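PDB 6V3Q: metallo-beta-lactamase FIM-1 from Pseudomonas aeruginosa, which probably hydrolyses beta-lactam antibiotics to substituted beta-amino acids with the help of zinc, and so would confer resistance. Local coordinates for residues T52-P57 against A82-M87; G88-L93 against G114-E119; P135-D140 against G153-G158; E198-I203 against A210-F215. All blocks are in the same frame, centred on the assembly; numbering follows the deposited sequence.

Interaction 1 (T52-P57 against A82-M87); sequences TAWDDP and AHDDKM. With ZN (zinc ion), chain C.
W54 lays one face of its six-membered ring over CB of D85, and this makes one tightly packed part of the contact. The methylene carbon D85 CB lies 3.5 Å from the centroid of that W54 ring, a CH-pi contact displaced toward the CZ3 rim. A chi1 of -69° keeps the indole beside its own backbone N and brings its far end up to the second segment, while NE1 is held by the carbonyl of S24. The other tight part is a backbone bond: T52 N donates to K86 O over 3.0 Å, almost straight at its hydrogen but reaching the oxygen from above the carbonyl plane. K86 itself turns the other way, and its NZ bonds to S205. The side of the exposed D84 is looser. There D84 OD1 comes to 3.4 Å from W54 CZ3 at the ring's edge, near its plane, and W54 O and D84 O, two acceptors 3.2 Å apart, merely sit side by side. The 82-87 segment also carries H83, whose ND1 binds zinc at 2.1 Å alongside H81 and H145; D179 bonds to the other ring nitrogen. D85 OD1 stays 4.1 Å from this zinc, too far to be a ligand. H81, H83 and D85 spell the HxHxD signature of the metallo-beta-lactamase superfamily, whose aspartate serves the second zinc in two-metal relatives.

Interaction 2 (G88-L93 against G114-E119); sequences GGVAAL and GLTPAE
V90 and T116 meet in a contact in which a valine methyl packs on the loop's backbone carbonyls and on a threonine methyl, placed where the first turn of helix 90-95 leans on the loop that leads into strand 120-121. CG1 of V90 does most of the touching. With chi1 at 167° this branch stands opposite the backbone N and drops onto the loop, touching T116 O at 3.4 Å and the next carbonyl, P117 O, at the same distance. T116 answers from its own methyl: its CG2 lies 3.8 Å from V90 CG1, and its OG1 lies toward A91, 3.6 Å from CB of A91. At the end nearer the metal site, L115 reaches with CD2 to 4.0 Å from CA of G88, and the nearest atoms of the L115 and H83 side chains are about 5 Å apart. One water is the polar link. It accepts from T116 N at 3.1 Å and gives a weak bond to G88 O. The two segments thus meet directly by van der Waals contact alone, with a single solvent molecule bridging their backbones, while the loop's P117 O and A118 N are bonded to the side chains of R94 and N107.

Interaction 3 (P135-D140 against G153-G158); sequences PLVIFD and GLPEQG
G153 O accepts the amide of V137 at 2.8 Å and is also approached by the CA-H of L136, whose CA lies 3.6 Å from it. The first is a full hydrogen bond, nearly straight at the hydrogen; the second is a weaker CA-H...O contact. The return bond, from G153 N to V137 O, is also 2.8 Å long and just as straight. Together the two main-chain bonds define V137 and G153 as an antiparallel hydrogen-bonded pair. Side chains extend the contact past it. L136 and L154 cross obliquely with their CD2 methyls 3.5 Å apart, a close apolar touch. L154 CD2 also lies 4.4 Å from CG of P135, a proline that follows a cis peptide bond. The V137 and P155 side chains cross at about a right angle: chi1 of 173° sets CG1 of V137 opposite the backbone N and leaves CG2 as the branch that touches CG of P155, at 3.9 Å. Beyond P155 the chain turns back, with Q157 N bonded to L154 O, and the exposed E156 brings OE1 only to 4.1 Å from P135 CB. Strands 137-139 and 151-154 thus form a hairpin within the five-stranded sheet, flanked by strand 129-130 on one side and strand 159-161 on the other. L136 and L154 both rest on V41 of strand 33-43, which belongs to the seven-stranded sheet, whereas V137 packs against R195 of helix 185-195.

Interaction 4 (E198-I203 against A210-F215); sequences EAQQII and AGRELF
R212 turns the edge of its guanidinium to A199, and NH1 donates to A199 O at 2.9 Å, lying in the plane of both groups and on a carbonyl lone pair. A bend at chi3 (66°) swings the group back to this position, where F215 CE1 stands over one guanidinium face and NH1 in turn meets the edge of the F215 ring. The arginine has further partners in the carbonyls of A193 and F196, so it joins the end of helix 185-195 to this segment. The amide of Q200 lies aslant the arginine, its plane 43° from the guanidinium, and NE2 is 3.5 Å from R212 CD. A water joins Q200 OE1 to R212 N. I202 meets F215 at about a right angle, with CD1 3.7 Å from F215 CE1, while its CG2 reaches L214 CD1 at 4.3 Å. The backbones are joined by a pair of bonds: I202 N to A210 O, 2.7 Å, and A210 N to I202 O, 2.9 Å. They make a single antiparallel bridge on strand 201-203, an edge strand of its sheet within this chain, just ahead of helix 213-226. Such helices packed outside two sheets characterise the alpha-beta/beta-alpha sandwich of metallo-beta-lactamases.

How the interactions relate
The four contacts follow one another along the chain, and none nests in or crosses another. Interaction 1 closes the excursion through helix 56-68 and strand 74-78. Interaction 2 opens straight after it and closes a second one through strand 99-102 and helix 104-108. Their centres lie about 8 Å apart on the same side of the chain's centre, and they touch where T52 OG1 probably bonds to G89 N. Interaction 3 closes the hairpin of strands 137-139 and 151-154, and interaction 4 the short loop before helix 213-226. These two touch through G158 O and Q201 N, 3.1 Å apart, within the five-stranded sheet, on the other side of the chain's centre from interaction 1.

Interaction 1 (T52-P57 against A82-M87)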
loop_
_atom_site.group_PDB
_atom_site.type_symbol
_atom_site.label_atom_id
_atom_site.label_comp_id
_atom_site.label_asym_id
_atom_site.label_seq_id
_atom_site.Cartn_x
_atom_site.Cartn_y
_atom_site.Cartn_z
ATOM N N THR A 52 0.455 17.498 8.275
ATOM C CA THR A 52 -0.444 16.707 9.100
ATOM C C THR A 52 -0.332 15.234 8.719
ATOM O O THR A 52 0.511 14.840 7.910
ATOM C CB THR A 52 -1.881 17.191 8.937
ATOM O OG1 THR A 52 -2.355 16.818 7.638
ATOM C CG2 THR A 52 -1.956 18.695 9.062
ATOM N N ALA A 53 -1.181 14.403 9.312
ATOM C CA ALA A 53 -1.348 13.031 8.869
ATOM C C ALA A 53 -2.403 13.005 7.764
ATOM O O ALA A 53 -2.747 14.036 7.182
ATOM C CB ALA A 53 -1.708 12.136 10.050
ATOM N N TRP A 54 -2.948 11.824 7.473
ATOM C CA TRP A 54 -3.905 11.713 6.376
ATOM C C TRP A 54 -5.268 12.293 6.740
ATOM O O TRP A 54 -5.949 12.851 5.871
ATOM C CB TRP A 54 -4.048 10.254 5.947
ATOM C CG TRP A 54 -2.822 9.700 5.286
ATOM C CD1 TRP A 54 -1.796 9.036 5.891
ATOM C CD2 TRP A 54 -2.491 9.759 3.890
ATOM N NE1 TRP A 54 -0.848 8.679 4.964
ATOM C CE2 TRP A 54 -1.251 9.110 3.728
ATOM C CE3 TRP A 54 -3.123 10.297 2.766
ATOM C CZ2 TRP A 54 -0.630 8.984 2.484
ATOM C CZ3 TRP A 54 -2.504 10.173 1.531
ATOM C CH2 TRP A 54 -1.272 9.520 1.400
ATOM N N ASP A 55 -5.688 12.172 8.000
ATOM C CA ASP A 55 -7.012 12.620 8.411
ATOM C C ASP A 55 -6.922 13.267 9.788
ATOM O O ASP A 55 -5.850 13.337 10.397
ATOM C CB ASP A 55 -8.019 11.460 8.395
ATOM C CG ASP A 55 -7.591 10.293 9.275
ATOM O OD1 ASP A 55 -6.665 10.455 10.094
ATOM O OD2 ASP A 55 -8.182 9.203 9.142
ATOM N N ASP A 56 -8.070 13.731 10.283
ATOM C CA ASP A 56 -8.113 14.379 11.593
ATOM C C ASP A 56 -7.701 13.455 12.733
ATOM O O ASP A 56 -6.824 13.847 13.521
ATOM C CB ASP A 56 -9.509 14.966 11.834
ATOM C CG ASP A 56 -9.779 16.201 10.995
ATOM O OD1 ASP A 56 -8.828 16.965 10.724
ATOM O OD2 ASP A 56 -10.950 16.416 10.616
ATOM N N PRO A 57 -8.266 12.250 12.893
ATOM C CA PRO A 57 -7.903 11.439 14.070
ATOM C C PRO A 57 -6.441 11.028 14.107
ATOM O O PRO A 57 -5.877 10.898 15.201
ATOM C CB PRO A 57 -8.829 10.221 13.955
ATOM C CG PRO A 57 -9.165 10.138 12.515
ATOM C CD PRO A 57 -9.265 11.559 12.056
ATOM N N ALA A 82 -1.209 21.439 -0.905
ATOM C CA ALA A 82 -2.625 21.233 -0.604
ATOM C C ALA A 82 -3.116 19.910 -1.192
ATOM O O ALA A 82 -3.936 19.855 -2.109
ATOM C CB ALA A 82 -3.447 22.412 -1.114
ATOM N N HIS A 83 -2.584 18.829 -0.634
ATOM C CA HIS A 83 -3.108 17.483 -0.814
ATOM C C HIS A 83 -3.413 16.902 0.559
ATOM O O HIS A 83 -2.970 17.422 1.587
ATOM C CB HIS A 83 -2.127 16.594 -1.589
ATOM C CG HIS A 83 -2.207 16.767 -3.074
ATOM N ND1 HIS A 83 -1.304 16.194 -3.941
ATOM C CD2 HIS A 83 -3.091 17.445 -3.845
ATOM C CE1 HIS A 83 -1.624 16.513 -5.183
ATOM N NE2 HIS A 83 -2.704 17.272 -5.153
ATOM N N ASP A 84 -4.185 15.812 0.584
ATOM C CA ASP A 84 -4.698 15.312 1.855
ATOM C C ASP A 84 -3.652 14.600 2.707
ATOM O O ASP A 84 -3.905 14.373 3.894
ATOM C CB ASP A 84 -5.895 14.379 1.636
ATOM C CG ASP A 84 -5.682 13.404 0.500
ATOM O OD1 ASP A 84 -4.697 12.637 0.542
ATOM O OD2 ASP A 84 -6.515 13.396 -0.432
ATOM N N ASP A 85 -2.493 14.244 2.157
ATOM C CA ASP A 85 -1.445 13.710 3.018
ATOM C C ASP A 85 -0.657 14.807 3.720
ATOM O O ASP A 85 0.110 14.504 4.641
ATOM C CB ASP A 85 -0.493 12.811 2.223
ATOM C CG ASP A 85 0.057 13.485 0.986
ATOM O OD1 ASP A 85 -0.644 14.337 0.402
ATOM O OD2 ASP A 85 1.195 13.151 0.594
ATOM N N LYS A 86 -0.839 16.063 3.316
ATOM C CA LYS A 86 -0.180 17.195 3.952
ATOM C C LYS A 86 -1.129 18.099 4.718
ATOM O O LYS A 86 -0.745 18.630 5.761
ATOM C CB LYS A 86 0.562 18.039 2.908
ATOM C CG LYS A 86 1.556 17.252 2.094
ATOM C CD LYS A 86 2.348 16.317 2.984
ATOM C CE LYS A 86 3.358 15.542 2.182
ATOM N NZ LYS A 86 4.131 14.581 3.016
ATOM N N MET A 87 -2.354 18.289 4.227
ATOM C CA MET A 87 -3.327 19.158 4.879
ATOM C C MET A 87 -4.596 18.409 5.269
ATOM O O MET A 87 -5.638 19.035 5.483
ATOM C CB MET A 87 -3.671 20.346 3.980
ATOM C CG MET A 87 -2.479 21.213 3.619
ATOM S SD MET A 87 -2.947 22.715 2.736
ATOM C CE MET A 87 -3.868 23.583 4.002
HETATM ZN ZN ZN C . 0.659 15.649 -3.285
#

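Interaction 2 (G88-L93 against G114-E119)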
loop_
_atom_site.group_PDB
_atom_site.type_symbol
_atom_site.label_atom_id
_atom_site.label_comp_id
_atom_site.label_asym_id
_atom_site.label_seq_id
_atom_site.Cartn_x
_atom_site.Cartn_y
_atom_site.Cartn_z
ATOM N N GLY A 88 -4.531 17.080 5.365
ATOM C CA GLY A 88 -5.724 16.304 5.661
ATOM C C GLY A 88 -6.297 16.558 7.040
ATOM O O GLY A 88 -7.503 16.393 7.251
ATOM N N GLY A 89 -5.456 16.961 7.990
ATOM C CA GLY A 89 -5.909 17.164 9.353
ATOM C C GLY A 89 -5.752 18.589 9.840
ATOM O O GLY A 89 -5.505 18.821 11.028
ATOM N N VAL A 90 -5.898 19.552 8.927
ATOM C CA VAL A 90 -5.746 20.960 9.291
ATOM C C VAL A 90 -6.827 21.379 10.279
ATOM O O VAL A 90 -6.564 22.127 11.229
ATOM C CB VAL A 90 -5.761 21.840 8.025
ATOM C CG1 VAL A 90 -5.937 23.306 8.389
ATOM C CG2 VAL A 90 -4.483 21.647 7.241
ATOM N N ALA A 91 -8.055 20.894 10.078
ATOM C CA ALA A 91 -9.160 21.279 10.951
ATOM C C ALA A 91 -8.896 20.879 12.398
ATOM O O ALA A 91 -9.227 21.626 13.325
ATOM C CB ALA A 91 -10.464 20.656 10.452
ATOM N N ALA A 92 -8.297 19.704 12.612
ATOM C CA ALA A 92 -7.988 19.272 13.971
ATOM C C ALA A 92 -6.973 20.194 14.635
ATOM O O ALA A 92 -7.017 20.392 15.854
ATOM C CB ALA A 92 -7.478 17.832 13.963
ATOM N N LEU A 93 -6.061 20.772 13.851
ATOM C CA LEU A 93 -5.094 21.711 14.407
ATOM C C LEU A 93 -5.758 23.036 14.764
ATOM O O LEU A 93 -5.570 23.561 15.867
ATOM C CB LEU A 93 -3.949 21.927 13.416
ATOM C CG LEU A 93 -3.160 20.679 13.013
ATOM C CD1 LEU A 93 -2.248 20.976 11.834
ATOM C CD2 LEU A 93 -2.351 20.156 14.183
ATOM N N GLY A 114 -11.178 19.597 -1.176
ATOM C CA GLY A 114 -11.836 19.042 -0.003
ATOM C C GLY A 114 -11.001 19.129 1.255
ATOM O O GLY A 114 -11.053 18.224 2.095
ATOM N N LEU A 115 -10.230 20.203 1.405
ATOM C CA LEU A 115 -9.320 20.368 2.527
ATOM C C LEU A 115 -9.612 21.673 3.253
ATOM O O LEU A 115 -10.106 22.637 2.661
ATOM C CB LEU A 115 -7.861 20.348 2.056
ATOM C CG LEU A 115 -7.391 19.079 1.343
ATOM C CD1 LEU A 115 -6.041 19.305 0.680
ATOM C CD2 LEU A 115 -7.327 17.908 2.308
ATOM N N THR A 116 -9.311 21.687 4.543
ATOM C CA THR A 116 -9.420 22.911 5.326
ATOM C C THR A 116 -8.185 23.772 5.088
ATOM O O THR A 116 -7.061 23.276 5.209
ATOM C CB THR A 116 -9.556 22.598 6.813
ATOM O OG1 THR A 116 -10.736 21.817 7.036
ATOM C CG2 THR A 116 -9.644 23.885 7.624
ATOM N N PRO A 117 -8.348 25.045 4.740
ATOM C CA PRO A 117 -7.180 25.895 4.495
ATOM C C PRO A 117 -6.458 26.239 5.789
ATOM O O PRO A 117 -7.003 26.138 6.890
ATOM C CB PRO A 117 -7.783 27.147 3.850
ATOM C CG PRO A 117 -9.174 27.200 4.398
ATOM C CD PRO A 117 -9.615 25.767 4.522
ATOM N N ALA A 118 -5.201 26.648 5.636
ATOM C CA ALA A 118 -4.468 27.190 6.765
ATOM C C ALA A 118 -4.962 28.598 7.078
ATOM O O ALA A 118 -5.600 29.261 6.256
ATOM C CB ALA A 118 -2.966 27.202 6.484
ATOM N N GLU A 119 -4.661 29.055 8.292
ATOM C CA GLU A 119 -5.186 30.335 8.746
ATOM C C GLU A 119 -4.397 31.513 8.187
ATOM O O GLU A 119 -4.979 32.570 7.917
ATOM C CB GLU A 119 -5.195 30.381 10.275
ATOM C CG GLU A 119 -5.869 31.606 10.860
ATOM C CD GLU A 119 -5.779 31.644 12.370
ATOM O OE1 GLU A 119 -5.074 30.789 12.945
ATOM O OE2 GLU A 119 -6.412 32.528 12.984
HETATM O O HOH W 1 -8.173 19.130 5.759
#

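Interaction 3 (P135-D140 against G153-G158)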
loop_
_atom_site.group_PDB
_atom_site.type_symbol
_atom_site.label_atom_id
_atom_site.label_comp_id
_atom_site.label_asym_id
_atom_site.label_seq_id
_atom_site.Cartn_x
_atom_site.Cartn_y
_atom_site.Cartn_z
ATOM N N PRO A 135 13.650 27.820 14.000
ATOM C CA PRO A 135 14.788 27.657 13.089
ATOM C C PRO A 135 14.487 27.030 11.728
ATOM O O PRO A 135 15.428 26.826 10.966
ATOM C CB PRO A 135 15.726 26.742 13.879
ATOM C CG PRO A 135 14.841 25.995 14.856
ATOM C CD PRO A 135 13.475 26.633 14.855
ATOM N N LEU A 136 13.225 26.738 11.419
ATOM C CA LEU A 136 12.903 26.283 10.074
ATOM C C LEU A 136 13.160 27.409 9.079
ATOM O O LEU A 136 12.876 28.578 9.352
ATOM C CB LEU A 136 11.440 25.831 9.965
ATOM C CG LEU A 136 10.741 24.888 10.945
ATOM C CD1 LEU A 136 9.372 24.484 10.394
ATOM C CD2 LEU A 136 11.560 23.652 11.272
ATOM N N VAL A 137 13.715 27.056 7.926
ATOM C CA VAL A 137 13.689 27.925 6.757
ATOM C C VAL A 137 12.658 27.352 5.798
ATOM O O VAL A 137 12.812 26.229 5.302
ATOM C CB VAL A 137 15.067 28.049 6.090
ATOM C CG1 VAL A 137 14.946 28.813 4.775
ATOM C CG2 VAL A 137 16.043 28.759 7.015
ATOM N N ILE A 138 11.588 28.103 5.568
ATOM C CA ILE A 138 10.555 27.710 4.620
ATOM C C ILE A 138 10.903 28.338 3.278
ATOM O O ILE A 138 11.031 29.563 3.174
ATOM C CB ILE A 138 9.162 28.141 5.099
ATOM C CG1 ILE A 138 8.849 27.502 6.458
ATOM C CG2 ILE A 138 8.111 27.752 4.072
ATOM C CD1 ILE A 138 7.681 28.128 7.177
ATOM N N PHE A 139 11.057 27.502 2.259
ATOM C CA PHE A 139 11.576 27.912 0.964
ATOM C C PHE A 139 10.579 27.558 -0.129
ATOM O O PHE A 139 9.978 26.479 -0.109
ATOM C CB PHE A 139 12.928 27.238 0.698
ATOM C CG PHE A 139 13.550 27.607 -0.617
ATOM C CD1 PHE A 139 14.057 28.878 -0.827
ATOM C CD2 PHE A 139 13.648 26.677 -1.638
ATOM C CE1 PHE A 139 14.637 29.219 -2.042
ATOM C CE2 PHE A 139 14.224 27.011 -2.852
ATOM C CZ PHE A 139 14.721 28.281 -3.050
ATOM N N ASP A 140 10.405 28.477 -1.080
ATOM C CA ASP A 140 9.487 28.292 -2.199
ATOM C C ASP A 140 10.286 28.082 -3.478
ATOM O O ASP A 140 10.835 29.048 -4.030
ATOM C CB ASP A 140 8.559 29.502 -2.339
ATOM C CG ASP A 140 7.591 29.370 -3.505
ATOM O OD1 ASP A 140 7.380 28.240 -3.998
ATOM O OD2 ASP A 140 7.037 30.401 -3.941
ATOM N N GLY A 153 13.602 23.589 5.320
ATOM C CA GLY A 153 14.975 23.228 5.617
ATOM C C GLY A 153 15.311 23.510 7.068
ATOM O O GLY A 153 14.756 24.425 7.681
ATOM N N LEU A 154 16.217 22.703 7.621
ATOM C CA LEU A 154 16.778 22.907 8.955
ATOM C C LEU A 154 18.288 23.034 8.783
ATOM O O LEU A 154 19.040 22.094 9.085
ATOM C CB LEU A 154 16.398 21.771 9.907
ATOM C CG LEU A 154 15.027 21.860 10.589
ATOM C CD1 LEU A 154 14.625 20.534 11.232
ATOM C CD2 LEU A 154 15.026 22.975 11.626
ATOM N N PRO A 155 18.766 24.184 8.295
ATOM C CA PRO A 155 20.192 24.295 7.937
ATOM C C PRO A 155 21.137 24.084 9.107
ATOM O O PRO A 155 22.240 23.554 8.913
ATOM C CB PRO A 155 20.299 25.723 7.376
ATOM C CG PRO A 155 18.902 26.092 6.987
ATOM C CD PRO A 155 18.026 25.421 7.999
ATOM N N GLU A 156 20.737 24.481 10.317
ATOM C CA GLU A 156 21.574 24.251 11.489
ATOM C C GLU A 156 21.825 22.765 11.720
ATOM O O GLU A 156 22.903 22.386 12.194
ATOM C CB GLU A 156 20.929 24.877 12.725
ATOM C CG GLU A 156 21.240 26.353 12.909
ATOM C CD GLU A 156 20.180 27.082 13.709
ATOM O OE1 GLU A 156 19.566 28.020 13.163
ATOM O OE2 GLU A 156 19.959 26.719 14.880
ATOM N N GLN A 157 20.857 21.912 11.391
ATOM C CA GLN A 157 20.984 20.474 11.587
ATOM C C GLN A 157 21.199 19.710 10.287
ATOM O O GLN A 157 21.291 18.478 10.319
ATOM C CB GLN A 157 19.751 19.923 12.312
ATOM C CG GLN A 157 19.695 20.276 13.796
ATOM C CD GLN A 157 18.528 21.178 14.141
ATOM O OE1 GLN A 157 18.228 22.129 13.417
ATOM N NE2 GLN A 157 17.875 20.895 15.261
ATOM N N GLY A 158 21.289 20.403 9.153
ATOM C CA GLY A 158 21.562 19.744 7.889
ATOM C C GLY A 158 20.449 18.856 7.376
ATOM O O GLY A 158 20.728 17.810 6.780
#

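Interaction 4 (E198-I203 against A210-F215)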
loop_
_atom_site.group_PDB
_atom_site.type_symbol
_atom_site.label_atom_id
_atom_site.label_comp_id
_atom_site.label_asym_id
_atom_site.label_seq_id
_atom_site.Cartn_x
_atom_site.Cartn_y
_atom_site.Cartn_z
ATOM N N GLU A 198 24.460 22.392 1.841
ATOM C CA GLU A 198 25.227 21.634 2.820
ATOM C C GLU A 198 24.453 20.479 3.436
ATOM O O GLU A 198 25.076 19.551 3.963
ATOM C CB GLU A 198 25.714 22.556 3.944
ATOM C CG GLU A 198 26.549 23.727 3.457
ATOM C CD GLU A 198 27.248 24.455 4.588
ATOM O OE1 GLU A 198 28.096 25.323 4.300
ATOM O OE2 GLU A 198 26.954 24.158 5.765
ATOM N N ALA A 199 23.123 20.512 3.386
ATOM C CA ALA A 199 22.327 19.499 4.064
ATOM C C ALA A 199 22.577 18.123 3.460
ATOM O O ALA A 199 22.529 17.945 2.239
ATOM C CB ALA A 199 20.843 19.854 3.988
ATOM N N GLN A 200 22.850 17.149 4.329
ATOM C CA GLN A 200 23.130 15.780 3.917
ATOM C C GLN A 200 21.976 14.827 4.190
ATOM O O GLN A 200 21.968 13.719 3.643
ATOM C CB GLN A 200 24.393 15.264 4.621
ATOM C CG GLN A 200 25.671 15.985 4.223
ATOM C CD GLN A 200 25.894 15.982 2.724
ATOM O OE1 GLN A 200 25.799 14.943 2.073
ATOM N NE2 GLN A 200 26.173 17.155 2.167
ATOM N N GLN A 201 21.011 15.222 5.018
ATOM C CA GLN A 201 19.864 14.388 5.363
ATOM C C GLN A 201 18.635 14.941 4.651
ATOM O O GLN A 201 18.146 16.025 4.991
ATOM C CB GLN A 201 19.661 14.344 6.878
ATOM C CG GLN A 201 20.800 13.655 7.621
ATOM C CD GLN A 201 20.689 13.789 9.125
ATOM O OE1 GLN A 201 20.927 14.861 9.681
ATOM N NE2 GLN A 201 20.338 12.698 9.793
ATOM N N ILE A 202 18.138 14.193 3.668
ATOM C CA ILE A 202 17.029 14.611 2.818
ATOM C C ILE A 202 15.849 13.691 3.092
ATOM O O ILE A 202 15.977 12.465 3.002
ATOM C CB ILE A 202 17.417 14.579 1.328
ATOM C CG1 ILE A 202 18.739 15.317 1.111
ATOM C CG2 ILE A 202 16.320 15.192 0.479
ATOM C CD1 ILE A 202 18.714 16.763 1.555
ATOM N N ILE A 203 14.704 14.280 3.420
ATOM C CA ILE A 203 13.521 13.534 3.824
ATOM C C ILE A 203 12.450 13.716 2.748
ATOM O O ILE A 203 11.930 14.828 2.575
ATOM C CB ILE A 203 13.008 13.987 5.198
ATOM C CG1 ILE A 203 14.103 13.824 6.256
ATOM C CG2 ILE A 203 11.761 13.203 5.587
ATOM C CD1 ILE A 203 13.691 14.291 7.637
ATOM N N ALA A 210 17.076 9.775 3.320
ATOM C CA ALA A 210 18.306 9.391 2.635
ATOM C C ALA A 210 19.157 10.645 2.460
ATOM O O ALA A 210 18.965 11.652 3.149
ATOM C CB ALA A 210 17.990 8.686 1.308
ATOM N N GLY A 211 20.110 10.593 1.529
ATOM C CA GLY A 211 21.035 11.671 1.299
ATOM C C GLY A 211 20.701 12.490 0.069
ATOM O O GLY A 211 19.579 12.461 -0.455
ATOM N N ARG A 212 21.703 13.235 -0.407
ATOM C CA ARG A 212 21.515 14.135 -1.538
ATOM C C ARG A 212 21.324 13.402 -2.860
ATOM O O ARG A 212 21.020 14.052 -3.866
ATOM C CB ARG A 212 22.700 15.099 -1.644
ATOM C CG ARG A 212 22.877 15.994 -0.428
ATOM C CD ARG A 212 23.988 17.015 -0.626
ATOM N NE ARG A 212 23.672 17.995 -1.664
ATOM C CZ ARG A 212 22.903 19.064 -1.475
ATOM N NH1 ARG A 212 22.355 19.296 -0.288
ATOM N NH2 ARG A 212 22.675 19.904 -2.476
ATOM N N GLU A 213 21.495 12.077 -2.892
ATOM C CA GLU A 213 21.202 11.324 -4.107
ATOM C C GLU A 213 19.726 11.388 -4.469
ATOM O O GLU A 213 19.374 11.172 -5.633
ATOM C CB GLU A 213 21.638 9.865 -3.955
ATOM C CG GLU A 213 20.853 9.066 -2.927
ATOM C CD GLU A 213 21.305 9.335 -1.505
ATOM O OE1 GLU A 213 22.275 10.100 -1.318
ATOM O OE2 GLU A 213 20.692 8.777 -0.572
ATOM N N LEU A 214 18.856 11.672 -3.494
ATOM C CA LEU A 214 17.447 11.904 -3.794
ATOM C C LEU A 214 17.262 13.101 -4.716
ATOM O O LEU A 214 16.322 13.126 -5.518
ATOM C CB LEU A 214 16.657 12.107 -2.499
ATOM C CG LEU A 214 16.442 10.871 -1.622
ATOM C CD1 LEU A 214 15.379 11.135 -0.567
ATOM C CD2 LEU A 214 16.069 9.676 -2.478
ATOM N N PHE A 215 18.138 14.102 -4.610
ATOM C CA PHE A 215 18.107 15.219 -5.549
ATOM C C PHE A 215 18.434 14.749 -6.961
ATOM O O PHE A 215 17.730 15.085 -7.921
ATOM C CB PHE A 215 19.088 16.304 -5.106
ATOM C CG PHE A 215 18.637 17.080 -3.901
ATOM C CD1 PHE A 215 19.550 17.498 -2.946
ATOM C CD2 PHE A 215 17.300 17.399 -3.727
ATOM C CE1 PHE A 215 19.137 18.212 -1.837
ATOM C CE2 PHE A 215 16.881 18.117 -2.615
ATOM C CZ PHE A 215 17.802 18.521 -1.673
HETATM O O HOH W 2 24.116 12.956 0.992
#